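Local coordinates for protein cytochrome P450 268A2 Cyp268A2 (Mycobacterium marinum, PDB 6BLD) that is a bacterial cytochrome P450, a largely helical haem protein modelled with haem and (3e,5e)-6,10-dimethylundeca-3,5,9-trien-2-one bound, at residues 316-321 and 325-330. Numbering follows the deposited sequence.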
loop_
_atom_site.group_PDB
_atom_site.type_symbol
_atom_site.label_atom_id
_atom_site.label_comp_id
_atom_site.label_asym_id
_atom_site.label_seq_id
_atom_site.Cartn_x
_atom_site.Cartn_y
_atom_site.Cartn_z
ATOM N N ALA A 316 -0.588 -18.484 -15.216
ATOM C CA ALA A 316 -1.280 -18.838 -16.448
ATOM C C ALA A 316 -0.720 -20.102 -17.083
ATOM O O ALA A 316 -1.402 -20.724 -17.903
ATOM C CB ALA A 316 -1.204 -17.685 -17.450
ATOM N N ALA A 317 0.500 -20.487 -16.721
ATOM C CA ALA A 317 1.136 -21.677 -17.261
ATOM C C ALA A 317 2.133 -22.192 -16.234
ATOM O O ALA A 317 2.458 -21.512 -15.256
ATOM C CB ALA A 317 1.824 -21.387 -18.598
ATOM N N ASP A 318 2.615 -23.411 -16.465
ATOM C CA ASP A 318 3.627 -23.987 -15.591
ATOM C C ASP A 318 4.898 -23.150 -15.637
ATOM O O ASP A 318 5.367 -22.769 -16.714
ATOM C CB ASP A 318 3.921 -25.430 -16.002
ATOM C CG ASP A 318 2.752 -26.360 -15.744
ATOM O OD1 ASP A 318 1.723 -25.893 -15.208
ATOM O OD2 ASP A 318 2.863 -27.557 -16.076
ATOM N N PHE A 319 5.453 -22.857 -14.464
ATOM C CA PHE A 319 6.625 -21.999 -14.362
ATOM C C PHE A 319 7.535 -22.497 -13.250
ATOM O O PHE A 319 7.072 -22.776 -12.140
ATOM C CB PHE A 319 6.224 -20.544 -14.101
ATOM C CG PHE A 319 7.337 -19.559 -14.313
ATOM C CD1 PHE A 319 8.186 -19.217 -13.273
ATOM C CD2 PHE A 319 7.537 -18.976 -15.553
ATOM C CE1 PHE A 319 9.211 -18.311 -13.466
ATOM C CE2 PHE A 319 8.560 -18.068 -15.751
ATOM C CZ PHE A 319 9.398 -17.736 -14.706
ATOM N N GLU A 320 8.825 -22.589 -13.551
ATOM C CA GLU A 320 9.825 -23.029 -12.587
ATOM C C GLU A 320 10.382 -21.817 -11.848
ATOM O O GLU A 320 10.957 -20.917 -12.468
ATOM C CB GLU A 320 10.940 -23.793 -13.299
ATOM C CG GLU A 320 12.055 -24.271 -12.395
ATOM C CD GLU A 320 12.985 -25.230 -13.106
ATOM O OE1 GLU A 320 13.863 -24.762 -13.862
ATOM O OE2 GLU A 320 12.830 -26.453 -12.917
ATOM N N LEU A 321 10.207 -21.793 -10.527
ATOM C CA LEU A 321 10.671 -20.684 -9.704
ATOM C C LEU A 321 11.199 -21.223 -8.384
ATOM O O LEU A 321 10.498 -21.968 -7.692
ATOM C CB LEU A 321 9.549 -19.673 -9.451
ATOM C CG LEU A 321 9.966 -18.371 -8.765
ATOM C CD1 LEU A 321 10.697 -17.463 -9.743
ATOM C CD2 LEU A 321 8.756 -17.669 -8.178
ATOM N N LEU A 325 8.116 -26.209 -9.391
ATOM C CA LEU A 325 7.302 -26.082 -10.599
ATOM C C LEU A 325 5.918 -25.586 -10.200
ATOM O O LEU A 325 5.058 -26.368 -9.787
ATOM C CB LEU A 325 7.226 -27.410 -11.341
ATOM C CG LEU A 325 6.443 -27.389 -12.656
ATOM C CD1 LEU A 325 7.087 -26.435 -13.651
ATOM C CD2 LEU A 325 6.334 -28.789 -13.241
ATOM N N ILE A 326 5.704 -24.277 -10.315
ATOM C CA ILE A 326 4.377 -23.716 -10.105
ATOM C C ILE A 326 3.471 -24.154 -11.246
ATOM O O ILE A 326 3.832 -24.039 -12.425
ATOM C CB ILE A 326 4.448 -22.186 -10.000
ATOM C CG1 ILE A 326 5.344 -21.772 -8.829
ATOM C CG2 ILE A 326 3.055 -21.594 -9.850
ATOM C CD1 ILE A 326 5.730 -20.310 -8.843
ATOM N N ARG A 327 2.296 -24.668 -10.905
ATOM C CA ARG A 327 1.369 -25.173 -11.905
ATOM C C ARG A 327 0.411 -24.077 -12.360
ATOM O O ARG A 327 0.148 -23.108 -11.644
ATOM C CB ARG A 327 0.579 -26.361 -11.356
ATOM C CG ARG A 327 1.447 -27.505 -10.865
ATOM C CD ARG A 327 2.167 -28.183 -12.016
ATOM N NE ARG A 327 2.623 -29.522 -11.655
ATOM C CZ ARG A 327 3.111 -30.404 -12.520
ATOM N NH1 ARG A 327 3.206 -30.092 -13.805
ATOM N NH2 ARG A 327 3.502 -31.599 -12.101
ATOM N N ALA A 328 -0.111 -24.249 -13.574
ATOM C CA ALA A 328 -1.071 -23.300 -14.122
ATOM C C ALA A 328 -2.319 -23.243 -13.250
ATOM O O ALA A 328 -2.870 -24.278 -12.863
ATOM C CB ALA A 328 -1.442 -23.691 -15.552
ATOM N N GLY A 329 -2.759 -22.026 -12.940
ATOM C CA GLY A 329 -3.921 -21.820 -12.102
ATOM C C GLY A 329 -3.640 -21.719 -10.618
ATOM O O GLY A 329 -4.571 -21.456 -9.847
ATOM N N GLU A 330 -2.396 -21.914 -10.192
ATOM C CA GLU A 330 -2.054 -21.864 -8.778
ATOM C C GLU A 330 -1.751 -20.432 -8.351
ATOM O O GLU A 330 -1.249 -19.620 -9.133
ATOM C CB GLU A 330 -0.860 -22.772 -8.480
ATOM C CG GLU A 330 -1.160 -24.254 -8.682
ATOM C CD GLU A 330 -0.075 -25.162 -8.133
ATOM O OE1 GLU A 330 1.119 -24.826 -8.275
ATOM O OE2 GLU A 330 -0.417 -26.224 -7.567
#
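The carboxylate of Asp318 reaches across to Arg327 and Ala328 and uses its two oxygens differently. OD1 takes the backbone N-H of Ala328 nearly along its own C-O axis, with Ala328 N 3.0 Å from Asp318 OD1. OD2 turns to the guanidinium edge of Arg327, where Asp318 OD2 and Arg327 NH1, 3.4 Å apart, make a weak hydrogen bond within a salt bridge. The two flat groups are far from coplanar, their planes 66° apart. Arg327 gets there by a bend at chi2 (-68°), and Leu325 CD2 lies over one face of its guanidinium, near the outer edge of that face. Beside this polar end, the Ala328 methyl sits against Ala317 CA.

The two segments include the strands of a two-stranded antiparallel hairpin, 319-321 with 324-326, and run on into the loops beyond it, at the protein surface, well away from the centre of the chain. Phe319 and Ile326 are its hydrogen-bonded pair: Phe319 N to Ile326 O is 2.9 Å and fairly straight at 161°, whereas Ile326 N meets Phe319 O at 2.7 Å with a more bent N-H. The same Ile326 carbonyl also receives a CA-H contact from Asp318.

Ile326 and Leu321 run alongside each other in the same direction, with Ile326 CD1 3.9 Å from Leu321 CB. Both are buried: Leu321 packs on helix 67-75, Ile326 on Trp62 and Phe80. Phe319 swings its ring away from the partner strand to meet Phe80 edge-to-face.

Beyond the strand, a type II turn from Arg327 to Glu330, with Gly329 at its third position, brings Glu330 near Arg327. There Arg327 N reaches Glu330 OE1 at 2.9 Å from above the carboxylate plane, while Arg9, Ser7 and Trp62 hold the same carboxylate.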